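Local coordinates for NAD-dependent protein deacylase 2 (Archaeoglobus fulgidus, PDB 4TWJ) that removes acetyl and other acyl groups from protein lysines in an NAD-dependent reaction, acting on the chromatin protein Alba and thereby repressing transcription, at residues V19-A24 / I98-D103; Y83-L88 / A109-V114; E116-M121 / E167-R172; A24-E29 / E77-H82. All coordinates share one frame; numbering follows the deposited sequence.

Interaction 1 of 4, residues V19-A24 / I98-D103; sequences VVFTGA and ITQNID. With ACT (acetate ion), chain E; ACT (acetate ion), chain F.
Thr22 and Thr99 meet through their hydroxyls because Thr99 turns OG1 away from its own backbone N (chi1 -170°) while Thr22 holds OG1 between its N and carbonyl carbon (chi1 67°). The two oxygens share a hydrogen bond, Thr22 OG1 to Thr99 OG1 2.8 Å, whose donor is not settled; Thr99 OG1 also accepts from Asn101 N in an ST turn, and Thr22 OG1 has a further partner in His106 NE2. The backbones run in parallel, tied by Ile98 N to Val20 O (2.7 Å), Thr22 N to Ile98 O and Gln100 N to Thr22 O. On the sheet face that carries Phe21 and Ile98, the ring atom Phe21 CD1 lies 3.8 Å from Ile98 CG2, and Val19 CG1 meets Ile98 CD1. The amide of Gln100 reaches the far end of the same ring, Gln100 NE2 3.2 Å from Phe21 CE2 with the two planes 42° apart, and is secured by Ser192 OG. These are neighbouring central strands of the Rossmann-type sheet of sirtuins, and both run at their C-terminal ends into NAD-binding loops. There Asn101 ND2 donates to Gly23 O at 3.0 Å; Gly23 O lies in the amide plane of Asn101, whereas ND2 stands well above the carbonyl plane of Gly23, not on a lone pair. An alanine at Asn101 would remove this amide, and Gly23 O would probably lose its side-chain donor, with the two loops less firmly joined beyond the strands. Two acetate ions, probably from the crystallisation liquor, occupy the loop ends: one accepts from Ala24 N, the other from Ile102 N.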
loop_
_atom_site.group_PDB
_atom_site.type_symbol
_atom_site.label_atom_id
_atom_site.label_comp_id
_atom_site.label_asym_id
_atom_site.label_seq_id
_atom_site.Cartn_x
_atom_site.Cartn_y
_atom_site.Cartn_z
ATOM N N VAL A 19 -6.985 7.881 -8.909
ATOM C CA VAL A 19 -6.527 6.685 -8.207
ATOM C C VAL A 19 -5.299 7.049 -7.376
ATOM O O VAL A 19 -4.450 7.819 -7.826
ATOM C CB VAL A 19 -6.175 5.563 -9.210
ATOM C CG1 VAL A 19 -5.487 4.389 -8.519
ATOM C CG2 VAL A 19 -7.434 5.106 -9.934
ATOM N N VAL A 20 -5.229 6.510 -6.162
ATOM C CA VAL A 20 -4.067 6.686 -5.294
ATOM C C VAL A 20 -3.369 5.342 -5.106
ATOM O O VAL A 20 -4.028 4.321 -4.922
ATOM C CB VAL A 20 -4.468 7.291 -3.935
ATOM C CG1 VAL A 20 -3.267 7.372 -3.004
ATOM C CG2 VAL A 20 -5.077 8.668 -4.146
ATOM N N PHE A 21 -2.038 5.366 -5.171
ATOM C CA PHE A 21 -1.191 4.174 -5.104
ATOM C C PHE A 21 -0.198 4.403 -3.967
ATOM O O PHE A 21 0.531 5.400 -3.980
ATOM C CB PHE A 21 -0.476 4.005 -6.448
ATOM C CG PHE A 21 0.508 2.867 -6.506
ATOM C CD1 PHE A 21 0.165 1.667 -7.113
ATOM C CD2 PHE A 21 1.803 3.020 -6.014
ATOM C CE1 PHE A 21 1.081 0.631 -7.206
ATOM C CE2 PHE A 21 2.721 1.986 -6.105
ATOM C CZ PHE A 21 2.357 0.792 -6.700
ATOM N N THR A 22 -0.177 3.510 -2.978
ATOM C CA THR A 22 0.672 3.719 -1.802
ATOM C C THR A 22 1.598 2.555 -1.492
ATOM O O THR A 22 1.291 1.399 -1.782
ATOM C CB THR A 22 -0.167 4.030 -0.545
ATOM O OG1 THR A 22 -0.933 2.878 -0.168
ATOM C CG2 THR A 22 -1.105 5.199 -0.814
ATOM N N GLY A 23 2.729 2.892 -0.877
ATOM C CA GLY A 23 3.699 1.915 -0.394
ATOM C C GLY A 23 4.123 2.224 1.028
ATOM O O GLY A 23 3.465 3.000 1.733
ATOM N N ALA A 24 5.242 1.630 1.439
ATOM C CA ALA A 24 5.668 1.638 2.844
ATOM C C ALA A 24 5.970 3.021 3.420
ATOM O O ALA A 24 5.931 3.197 4.641
ATOM C CB ALA A 24 6.872 0.724 3.029
ATOM N N ILE A 98 -4.936 1.839 -4.352
ATOM C CA ILE A 98 -4.157 0.642 -4.606
ATOM C C ILE A 98 -2.988 0.679 -3.639
ATOM O O ILE A 98 -2.231 1.643 -3.632
ATOM C CB ILE A 98 -3.629 0.613 -6.055
ATOM C CG1 ILE A 98 -4.793 0.636 -7.051
ATOM C CG2 ILE A 98 -2.760 -0.615 -6.280
ATOM C CD1 ILE A 98 -4.384 0.959 -8.470
ATOM N N THR A 99 -2.826 -0.356 -2.820
ATOM C CA THR A 99 -1.744 -0.334 -1.840
ATOM C C THR A 99 -0.882 -1.590 -1.864
ATOM O O THR A 99 -1.368 -2.697 -2.101
ATOM C CB THR A 99 -2.255 -0.072 -0.402
ATOM O OG1 THR A 99 -1.134 0.157 0.459
ATOM C CG2 THR A 99 -3.075 -1.240 0.128
ATOM N N GLN A 100 0.403 -1.381 -1.604
ATOM C CA GLN A 100 1.366 -2.457 -1.441
ATOM C C GLN A 100 1.443 -2.886 0.021
ATOM O O GLN A 100 2.113 -3.865 0.341
ATOM C CB GLN A 100 2.749 -1.987 -1.895
ATOM C CG GLN A 100 2.812 -1.566 -3.354
ATOM C CD GLN A 100 4.189 -1.095 -3.772
ATOM O OE1 GLN A 100 5.099 -1.898 -3.956
ATOM N NE2 GLN A 100 4.349 0.210 -3.932
ATOM N N ASN A 101 0.766 -2.142 0.897
ATOM C CA ASN A 101 0.888 -2.323 2.344
ATOM C C ASN A 101 -0.079 -3.359 2.896
ATOM O O ASN A 101 -1.157 -3.564 2.349
ATOM C CB ASN A 101 0.662 -0.987 3.056
ATOM C CG ASN A 101 1.580 0.106 2.549
ATOM O OD1 ASN A 101 2.697 -0.162 2.109
ATOM N ND2 ASN A 101 1.107 1.346 2.597
ATOM N N ILE A 102 0.314 -3.992 4.002
ATOM C CA ILE A 102 -0.430 -5.121 4.565
ATOM C C ILE A 102 -1.028 -4.809 5.937
ATOM O O ILE A 102 -1.568 -5.701 6.596
ATOM C CB ILE A 102 0.469 -6.375 4.676
ATOM C CG1 ILE A 102 1.675 -6.122 5.591
ATOM C CG2 ILE A 102 0.935 -6.802 3.291
ATOM C CD1 ILE A 102 2.359 -7.390 6.060
ATOM N N ASP A 103 -0.958 -3.538 6.330
ATOM C CA ASP A 103 -1.300 -3.090 7.685
ATOM C C ASP A 103 -2.742 -2.605 7.845
ATOM O O ASP A 103 -3.158 -2.275 8.957
ATOM C CB ASP A 103 -0.339 -1.971 8.118
ATOM C CG ASP A 103 -0.266 -0.826 7.111
ATOM O OD1 ASP A 103 0.828 -0.263 6.937
ATOM O OD2 ASP A 103 -1.288 -0.497 6.479
HETATM C C ACT E . 3.525 -2.601 5.078
HETATM O O ACT E . 2.466 -2.432 5.715
HETATM O OXT ACT E . 3.647 -3.525 4.245
HETATM C CH3 ACT E . 4.678 -1.674 5.318
HETATM C C ACT F . 8.570 1.453 -0.822
HETATM O O ACT F . 9.135 1.536 -1.931
HETATM O OXT ACT F . 7.544 0.760 -0.661
HETATM C CH3 ACT F . 9.139 2.210 0.341
#

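Interaction 2 of 4, residues Y83-L88 / A109-V114; sequences YAIAEL and AGSRRV
Tyr83 and Ala86, on one side of helix 80-90, face an irregular segment that leaves helix 105-108 and leads into strand 114-116. The backbones come nearest at Ala86 and Ser111, whose CA atoms are 4.7 Å apart. Gly110 ends the preceding helix in a Schellman motif with a positive phi of 109°, a conformation in which a CB would collide with Ala109 O. Just before this turn, Ala109 O sits against the helix, 3.4 Å from Ala86 CB. Ala109 points its methyl at the other segment, over one face of the Tyr83 ring: Ala109 CB lies 4.3 Å from the ring centroid and 27° off the normal, a CH-pi contact. Although the CB of Tyr83 starts away from the loop, CG set opposite the carbonyl carbon (chi1 -72°) lets the ring return alongside Ala109, and Tyr83 CD1 comes to 3.6 Å from Ala109 O. Deeper in, Ser111 OG rests 3.6 Å from Ala86 CA, close against the helix backbone. The direct contacts are apolar or van der Waals, and water supplies the polar links. One water joins Ser111 OG, 2.6 Å from that water's oxygen, to Ile85 O, the latter bond being weak. A second donates to both Ala86 O and Gly110 O, bridging helix carbonyl and loop carbonyl. Further along, the backbone N atoms of Arg112 and Arg113 are bound by the carboxylate of Glu89 of helix 80-90. The contact thus seats the loop between helix 105-108 and the edge strand 114-116 against a helix flanking the Rossmann-type sheet of the sirtuin.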
loop_
_atom_site.group_PDB
_atom_site.type_symbol
_atom_site.label_atom_id
_atom_site.label_comp_id
_atom_site.label_asym_id
_atom_site.label_seq_id
_atom_site.Cartn_x
_atom_site.Cartn_y
_atom_site.Cartn_z
ATOM N N TYR A 83 -5.877 9.709 6.457
ATOM C CA TYR A 83 -7.144 10.424 6.604
ATOM C C TYR A 83 -7.420 11.338 5.411
ATOM O O TYR A 83 -8.566 11.461 4.983
ATOM C CB TYR A 83 -7.184 11.209 7.917
ATOM C CG TYR A 83 -7.331 10.309 9.123
ATOM C CD1 TYR A 83 -8.483 9.550 9.305
ATOM C CD2 TYR A 83 -6.317 10.205 10.072
ATOM C CE1 TYR A 83 -8.625 8.715 10.398
ATOM C CE2 TYR A 83 -6.453 9.375 11.170
ATOM C CZ TYR A 83 -7.607 8.632 11.327
ATOM O OH TYR A 83 -7.753 7.804 12.414
ATOM N N ALA A 84 -6.373 11.956 4.870
ATOM C CA ALA A 84 -6.518 12.801 3.681
ATOM C C ALA A 84 -7.006 11.989 2.485
ATOM O O ALA A 84 -7.906 12.416 1.761
ATOM C CB ALA A 84 -5.206 13.492 3.354
ATOM N N ILE A 85 -6.418 10.812 2.289
ATOM C CA ILE A 85 -6.812 9.928 1.193
ATOM C C ILE A 85 -8.249 9.430 1.382
ATOM O O ILE A 85 -9.010 9.353 0.420
ATOM C CB ILE A 85 -5.806 8.761 1.037
ATOM C CG1 ILE A 85 -4.464 9.311 0.544
ATOM C CG2 ILE A 85 -6.325 7.707 0.068
ATOM C CD1 ILE A 85 -3.302 8.358 0.712
ATOM N N ALA A 86 -8.617 9.115 2.623
ATOM C CA ALA A 86 -9.996 8.765 2.946
ATOM C C ALA A 86 -10.952 9.912 2.612
ATOM O O ALA A 86 -12.029 9.684 2.063
ATOM C CB ALA A 86 -10.120 8.383 4.416
ATOM N N GLU A 87 -10.549 11.140 2.927
ATOM C CA GLU A 87 -11.385 12.318 2.661
ATOM C C GLU A 87 -11.573 12.558 1.159
ATOM O O GLU A 87 -12.667 12.915 0.716
ATOM C CB GLU A 87 -10.795 13.559 3.346
ATOM C CG GLU A 87 -11.585 14.854 3.164
ATOM C CD GLU A 87 -13.005 14.796 3.700
ATOM O OE1 GLU A 87 -13.333 13.891 4.493
ATOM O OE2 GLU A 87 -13.803 15.682 3.328
ATOM N N LEU A 88 -10.519 12.348 0.373
ATOM C CA LEU A 88 -10.631 12.489 -1.081
ATOM C C LEU A 88 -11.606 11.474 -1.690
ATOM O O LEU A 88 -12.250 11.765 -2.696
ATOM C CB LEU A 88 -9.257 12.381 -1.755
ATOM C CG LEU A 88 -8.317 13.566 -1.521
ATOM C CD1 LEU A 88 -6.903 13.238 -1.978
ATOM C CD2 LEU A 88 -8.833 14.821 -2.211
ATOM N N ALA A 109 -8.623 4.144 8.466
ATOM C CA ALA A 109 -8.815 5.586 8.301
ATOM C C ALA A 109 -10.148 5.938 7.632
ATOM O O ALA A 109 -10.483 7.116 7.522
ATOM C CB ALA A 109 -7.661 6.174 7.500
ATOM N N GLY A 110 -10.890 4.929 7.170
ATOM C CA GLY A 110 -12.196 5.141 6.541
ATOM C C GLY A 110 -12.268 4.907 5.038
ATOM O O GLY A 110 -13.343 5.024 4.446
ATOM N N SER A 111 -11.142 4.577 4.407
ATOM C CA SER A 111 -11.149 4.248 2.983
ATOM C C SER A 111 -11.948 2.966 2.769
ATOM O O SER A 111 -11.870 2.038 3.572
ATOM C CB SER A 111 -9.726 4.076 2.437
ATOM O OG SER A 111 -9.002 5.294 2.463
ATOM N N ARG A 112 -12.722 2.924 1.692
ATOM C CA ARG A 112 -13.561 1.768 1.395
ATOM C C ARG A 112 -13.022 0.975 0.212
ATOM O O ARG A 112 -12.812 -0.233 0.312
ATOM C CB ARG A 112 -14.988 2.214 1.111
ATOM C CG ARG A 112 -15.676 2.822 2.321
ATOM C CD ARG A 112 -17.163 2.975 2.070
ATOM N NE ARG A 112 -17.821 3.762 3.107
ATOM C CZ ARG A 112 -19.111 4.086 3.099
ATOM N NH1 ARG A 112 -19.899 3.686 2.106
ATOM N NH2 ARG A 112 -19.617 4.810 4.091
ATOM N N ARG A 113 -12.807 1.660 -0.906
ATOM C CA ARG A 113 -12.329 1.013 -2.123
ATOM C C ARG A 113 -10.812 0.850 -2.079
ATOM O O ARG A 113 -10.081 1.617 -2.705
ATOM C CB ARG A 113 -12.746 1.823 -3.351
ATOM N N VAL A 114 -10.352 -0.151 -1.332
ATOM C CA VAL A 114 -8.921 -0.413 -1.154
ATOM C C VAL A 114 -8.539 -1.743 -1.802
ATOM O O VAL A 114 -9.100 -2.791 -1.468
ATOM C CB VAL A 114 -8.531 -0.442 0.342
ATOM C CG1 VAL A 114 -7.045 -0.733 0.514
ATOM C CG2 VAL A 114 -8.899 0.875 1.014
HETATM O O HOH W 1 -9.577 6.543 0.250
HETATM O O HOH W 2 -13.972 7.373 2.420
#

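Interaction 3 of 4, residues E116-M121 / E167-R172; sequences ELHGSM and EPLPQR
Leu169 supplies most of the apolar contacts: its CD2 branch lies 4.0 Å from Leu117 CB, and its CG stands 4.1 Å from His118 CD2, at the edge of the imidazole and near the ring plane. Leu169 CG lies opposite its own carbonyl carbon (chi1 -82°), and from there the branched end reaches both Leu117 and the histidine. Within the other segment, Leu117 CB covers one face of the His118 ring, offset toward the rim, so that the two leucines border the ring at a face and at an edge. Van der Waals contacts with a carbonyl form the second group. Leu117 O is enclosed by Leu169 CG at 3.3 Å and by Pro170 CD at 3.4 Å. It has no hydrogen-bonding partner in the model, a buried polar atom surrounded here by hydrocarbon. Pro170 occupies the N-cap position of helix 171-182, so Leu117 O meets the chain just where that helix begins. His118, predicted to be the proton acceptor of the sirtuin active site, packs with Leu169 against the modified side chain of the bound peptide. Hydrogen bonds act within or outside the pair of segments. A type I beta turn from Glu116 to Gly119 is closed by Gly119 N to Glu116 O at 3.2 Å, and His118 ND1 is engaged by Gln100 O. With an alanine at Leu169 the branched end is gone, and the edge of the His118 ring would probably lose its hydrocarbon neighbour, opening a gap beside the modified lysine.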
loop_
_atom_site.group_PDB
_atom_site.type_symbol
_atom_site.label_atom_id
_atom_site.label_comp_id
_atom_site.label_asym_id
_atom_site.label_seq_id
_atom_site.Cartn_x
_atom_site.Cartn_y
_atom_site.Cartn_z
ATOM N N GLU A 116 -5.736 -4.350 -2.027
ATOM C CA GLU A 116 -4.548 -4.817 -1.313
ATOM C C GLU A 116 -3.741 -5.767 -2.193
ATOM O O GLU A 116 -3.971 -6.982 -2.210
ATOM C CB GLU A 116 -4.947 -5.487 0.007
ATOM C CG GLU A 116 -5.540 -4.512 1.011
ATOM C CD GLU A 116 -5.990 -5.179 2.294
ATOM O OE1 GLU A 116 -5.624 -4.680 3.376
ATOM O OE2 GLU A 116 -6.713 -6.194 2.216
ATOM N N LEU A 117 -2.798 -5.195 -2.934
ATOM C CA LEU A 117 -1.981 -5.952 -3.877
ATOM C C LEU A 117 -1.223 -7.093 -3.222
ATOM O O LEU A 117 -1.020 -8.134 -3.839
ATOM C CB LEU A 117 -0.969 -5.035 -4.560
ATOM C CG LEU A 117 -1.532 -3.942 -5.466
ATOM C CD1 LEU A 117 -0.380 -3.099 -5.994
ATOM C CD2 LEU A 117 -2.355 -4.519 -6.605
ATOM N N HIS A 118 -0.798 -6.888 -1.981
ATOM C CA HIS A 118 0.020 -7.874 -1.285
ATOM C C HIS A 118 -0.702 -8.513 -0.109
ATOM O O HIS A 118 -0.062 -9.076 0.786
ATOM C CB HIS A 118 1.324 -7.226 -0.840
ATOM C CG HIS A 118 2.138 -6.699 -1.979
ATOM N ND1 HIS A 118 2.904 -5.559 -1.885
ATOM C CD2 HIS A 118 2.296 -7.156 -3.245
ATOM C CE1 HIS A 118 3.508 -5.341 -3.040
ATOM N NE2 HIS A 118 3.156 -6.296 -3.882
ATOM N N GLY A 119 -2.031 -8.454 -0.134
ATOM C CA GLY A 119 -2.854 -9.023 0.928
ATOM C C GLY A 119 -2.733 -8.263 2.231
ATOM O O GLY A 119 -2.467 -7.059 2.241
ATOM N N SER A 120 -2.931 -8.968 3.343
ATOM C CA SER A 120 -2.862 -8.350 4.665
ATOM C C SER A 120 -2.701 -9.405 5.745
ATOM O O SER A 120 -2.831 -10.595 5.477
ATOM C CB SER A 120 -4.129 -7.542 4.952
ATOM O OG SER A 120 -5.210 -8.398 5.278
ATOM N N MET A 121 -2.451 -8.949 6.969
ATOM C CA MET A 121 -2.276 -9.839 8.119
ATOM C C MET A 121 -3.595 -10.380 8.673
ATOM O O MET A 121 -3.580 -11.255 9.537
ATOM C CB MET A 121 -1.545 -9.101 9.247
ATOM C CG MET A 121 -0.156 -8.607 8.888
ATOM S SD MET A 121 0.995 -9.953 8.567
ATOM C CE MET A 121 1.001 -10.796 10.138
ATOM N N GLU A 167 6.110 -14.866 -4.458
ATOM C CA GLU A 167 4.744 -15.355 -4.655
ATOM C C GLU A 167 4.004 -14.505 -5.680
ATOM O O GLU A 167 4.248 -13.305 -5.780
ATOM C CB GLU A 167 3.957 -15.317 -3.343
ATOM C CG GLU A 167 4.521 -16.200 -2.249
ATOM C CD GLU A 167 3.539 -16.404 -1.114
ATOM O OE1 GLU A 167 2.913 -17.487 -1.051
ATOM O OE2 GLU A 167 3.378 -15.480 -0.296
ATOM N N PRO A 168 3.067 -15.117 -6.423
ATOM C CA PRO A 168 2.221 -14.328 -7.312
ATOM C C PRO A 168 1.173 -13.553 -6.521
ATOM O O PRO A 168 0.860 -13.910 -5.382
ATOM C CB PRO A 168 1.558 -15.393 -8.189
ATOM C CG PRO A 168 1.471 -16.585 -7.308
ATOM C CD PRO A 168 2.700 -16.546 -6.439
ATOM N N LEU A 169 0.638 -12.494 -7.115
ATOM C CA LEU A 169 -0.350 -11.666 -6.431
ATOM C C LEU A 169 -1.739 -12.255 -6.623
ATOM O O LEU A 169 -1.964 -12.998 -7.581
ATOM C CB LEU A 169 -0.324 -10.232 -6.963
ATOM C CG LEU A 169 0.763 -9.326 -6.384
ATOM C CD1 LEU A 169 2.162 -9.832 -6.690
ATOM C CD2 LEU A 169 0.571 -7.911 -6.907
ATOM N N PRO A 170 -2.678 -11.914 -5.723
ATOM C CA PRO A 170 -4.057 -12.360 -5.915
ATOM C C PRO A 170 -4.608 -11.833 -7.240
ATOM O O PRO A 170 -4.513 -10.635 -7.523
ATOM C CB PRO A 170 -4.802 -11.768 -4.711
ATOM C CG PRO A 170 -3.920 -10.694 -4.180
ATOM C CD PRO A 170 -2.521 -11.116 -4.497
ATOM N N GLN A 171 -5.163 -12.734 -8.044
ATOM C CA GLN A 171 -5.488 -12.436 -9.438
ATOM C C GLN A 171 -6.626 -11.436 -9.605
ATOM O O GLN A 171 -6.540 -10.534 -10.443
ATOM C CB GLN A 171 -5.821 -13.724 -10.188
ATOM C CG GLN A 171 -4.622 -14.639 -10.346
ATOM C CD GLN A 171 -4.960 -15.952 -11.019
ATOM O OE1 GLN A 171 -6.109 -16.208 -11.384
ATOM N NE2 GLN A 171 -3.951 -16.791 -11.193
ATOM N N ARG A 172 -7.685 -11.597 -8.815
ATOM C CA ARG A 172 -8.832 -10.691 -8.888
ATOM C C ARG A 172 -8.412 -9.271 -8.533
ATOM O O ARG A 172 -8.754 -8.325 -9.240
ATOM C CB ARG A 172 -9.955 -11.153 -7.956
#

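Interaction 4 of 4, residues A24-E29 / E77-H82; sequences AGISAE and EPNPAH. With ACT (acetate ion), chain F.
Ile26 and Ala81 mark the closest backbone approach, CA to CA 7.0 Å, between an NAD-binding loop of helix-like phi and psi and the N-terminus of helix 80-90. Side chains span this distance. Asn79 ND2 donates to Ile26 O at 2.8 Å, nearly in line with the carbonyl and within its own amide plane. The other end of that amide caps the helix: Asn79 OD1 accepts from Ala81 N at 2.9 Å and, weakly, from His82 N. His82 answers in kind, its ND1 receiving Asn79 N, which completes a capping box. Placing the Asn79 amide between its own N and carbonyl carbon (chi1 63°) lets it serve helix and loop together. Ile26 lies over the imidazole, with CG1 4.3 Å from the centroid of the His82 ring in a CH-pi contact, and the same CG1 packs 3.6 Å from Ala81 CB. His82 CE1 approaches Ile26 O at 3.3 Å. At the ring edge, in plane, a water sits 2.7 Å from His82 NE2 and donates to Ser27 OG, which is also bonded to Asp103 OD1. Both ring nitrogens of His82 are therefore engaged, and the Asn79 amide is bonded at its nitrogen and its oxygen, which fixes its rotation. Together the amide and the water-linked imidazole tie the N-terminus of helix 80-90 to the NAD-binding loop at Ile26 and Ser27.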
loop_
_atom_site.group_PDB
_atom_site.type_symbol
_atom_site.label_atom_id
_atom_site.label_comp_id
_atom_site.label_asym_id
_atom_site.label_seq_id
_atom_site.Cartn_x
_atom_site.Cartn_y
_atom_site.Cartn_z
ATOM N N ALA A 24 5.242 1.630 1.439
ATOM C CA ALA A 24 5.668 1.638 2.844
ATOM C C ALA A 24 5.970 3.021 3.420
ATOM O O ALA A 24 5.931 3.197 4.641
ATOM C CB ALA A 24 6.872 0.724 3.029
ATOM N N GLY A 25 6.267 3.992 2.557
ATOM C CA GLY A 25 6.570 5.358 2.992
ATOM C C GLY A 25 5.467 6.022 3.801
ATOM O O GLY A 25 5.738 6.899 4.626
ATOM N N ILE A 26 4.223 5.605 3.568
ATOM C CA ILE A 26 3.062 6.145 4.285
ATOM C C ILE A 26 2.789 5.399 5.608
ATOM O O ILE A 26 2.080 5.908 6.481
ATOM C CB ILE A 26 1.814 6.114 3.365
ATOM C CG1 ILE A 26 0.793 7.176 3.774
ATOM C CG2 ILE A 26 1.178 4.731 3.337
ATOM C CD1 ILE A 26 -0.421 7.221 2.866
ATOM N N SER A 27 3.355 4.200 5.750
ATOM C CA SER A 27 3.138 3.352 6.928
ATOM C C SER A 27 4.268 3.431 7.957
ATOM O O SER A 27 4.053 3.130 9.134
ATOM C CB SER A 27 2.970 1.892 6.499
ATOM O OG SER A 27 1.795 1.712 5.726
ATOM N N ALA A 28 5.465 3.812 7.517
ATOM C CA ALA A 28 6.646 3.807 8.382
ATOM C C ALA A 28 6.887 5.170 9.029
ATOM O O ALA A 28 6.757 6.208 8.373
ATOM C CB ALA A 28 7.873 3.381 7.591
ATOM N N GLU A 29 7.235 5.146 10.317
ATOM C CA GLU A 29 7.652 6.336 11.074
ATOM C C GLU A 29 7.453 6.114 12.572
ATOM O O GLU A 29 6.523 5.424 12.991
ATOM C CB GLU A 29 6.888 7.587 10.636
ATOM N N GLU A 77 -1.531 3.373 14.299
ATOM C CA GLU A 77 -2.847 3.795 13.823
ATOM C C GLU A 77 -2.689 4.754 12.640
ATOM O O GLU A 77 -1.594 5.265 12.407
ATOM C CB GLU A 77 -3.621 4.460 14.962
ATOM C CG GLU A 77 -4.106 3.472 16.013
ATOM C CD GLU A 77 -4.883 4.128 17.136
ATOM O OE1 GLU A 77 -5.836 3.497 17.639
ATOM O OE2 GLU A 77 -4.540 5.268 17.518
ATOM N N PRO A 78 -3.777 4.999 11.886
ATOM C CA PRO A 78 -3.664 5.876 10.715
ATOM C C PRO A 78 -3.127 7.279 11.029
ATOM O O PRO A 78 -3.421 7.839 12.086
ATOM C CB PRO A 78 -5.101 5.961 10.194
ATOM C CG PRO A 78 -5.768 4.729 10.690
ATOM C CD PRO A 78 -5.123 4.410 12.006
ATOM N N ASN A 79 -2.333 7.814 10.107
ATOM C CA ASN A 79 -1.787 9.165 10.192
ATOM C C ASN A 79 -2.551 10.109 9.247
ATOM O O ASN A 79 -3.430 9.654 8.511
ATOM C CB ASN A 79 -0.275 9.142 9.894
ATOM C CG ASN A 79 0.052 8.681 8.480
ATOM O OD1 ASN A 79 -0.465 9.214 7.502
ATOM N ND2 ASN A 79 0.938 7.694 8.373
ATOM N N PRO A 80 -2.233 11.420 9.272
ATOM C CA PRO A 80 -2.961 12.388 8.437
ATOM C C PRO A 80 -2.966 12.105 6.930
ATOM O O PRO A 80 -3.894 12.532 6.243
ATOM C CB PRO A 80 -2.243 13.704 8.735
ATOM C CG PRO A 80 -1.765 13.538 10.137
ATOM C CD PRO A 80 -1.310 12.109 10.197
ATOM N N ALA A 81 -1.961 11.395 6.421
ATOM C CA ALA A 81 -1.956 11.006 5.005
ATOM C C ALA A 81 -3.084 10.017 4.702
ATOM O O ALA A 81 -3.767 10.141 3.682
ATOM C CB ALA A 81 -0.608 10.423 4.605
ATOM N N HIS A 82 -3.288 9.046 5.591
ATOM C CA HIS A 82 -4.378 8.085 5.437
ATOM C C HIS A 82 -5.732 8.781 5.515
ATOM O O HIS A 82 -6.632 8.482 4.738
ATOM C CB HIS A 82 -4.312 6.987 6.500
ATOM C CG HIS A 82 -3.096 6.120 6.405
ATOM N ND1 HIS A 82 -2.017 6.261 7.248
ATOM C CD2 HIS A 82 -2.792 5.094 5.576
ATOM C CE1 HIS A 82 -1.098 5.362 6.942
ATOM N NE2 HIS A 82 -1.545 4.639 5.932
HETATM C C ACT F . 8.570 1.453 -0.822
HETATM O O ACT F . 9.135 1.536 -1.931
HETATM O OXT ACT F . 7.544 0.760 -0.661
HETATM C CH3 ACT F . 9.139 2.210 0.341
HETATM O O HOH W 3 -0.573 2.481 4.707
#

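In the fold
Interaction 1 lies at the centre of the chain, joining two central strands by regular backbone bonds; the other three are also largely buried, but their centres lie about 10 to 12 Å from the centre of the chain. Interactions 2 and 4 share helix 80-90, one using its flank, with a CH-pi contact, van der Waals packing and bridging waters, the other its capped N-terminus. Ile85 of interaction 2 packs on Val20 and Thr22 of interaction 1 and on Ile26 of interaction 4. Interaction 4 continues the loop that follows strand 18-22, and Ser27 meets Asp103 there. Interaction 3, mainly hydrocarbon, is on the opposite side of the chain's centre from interaction 4, linked to interaction 1 by, among others, the bond between Gln100 O and His118 ND1.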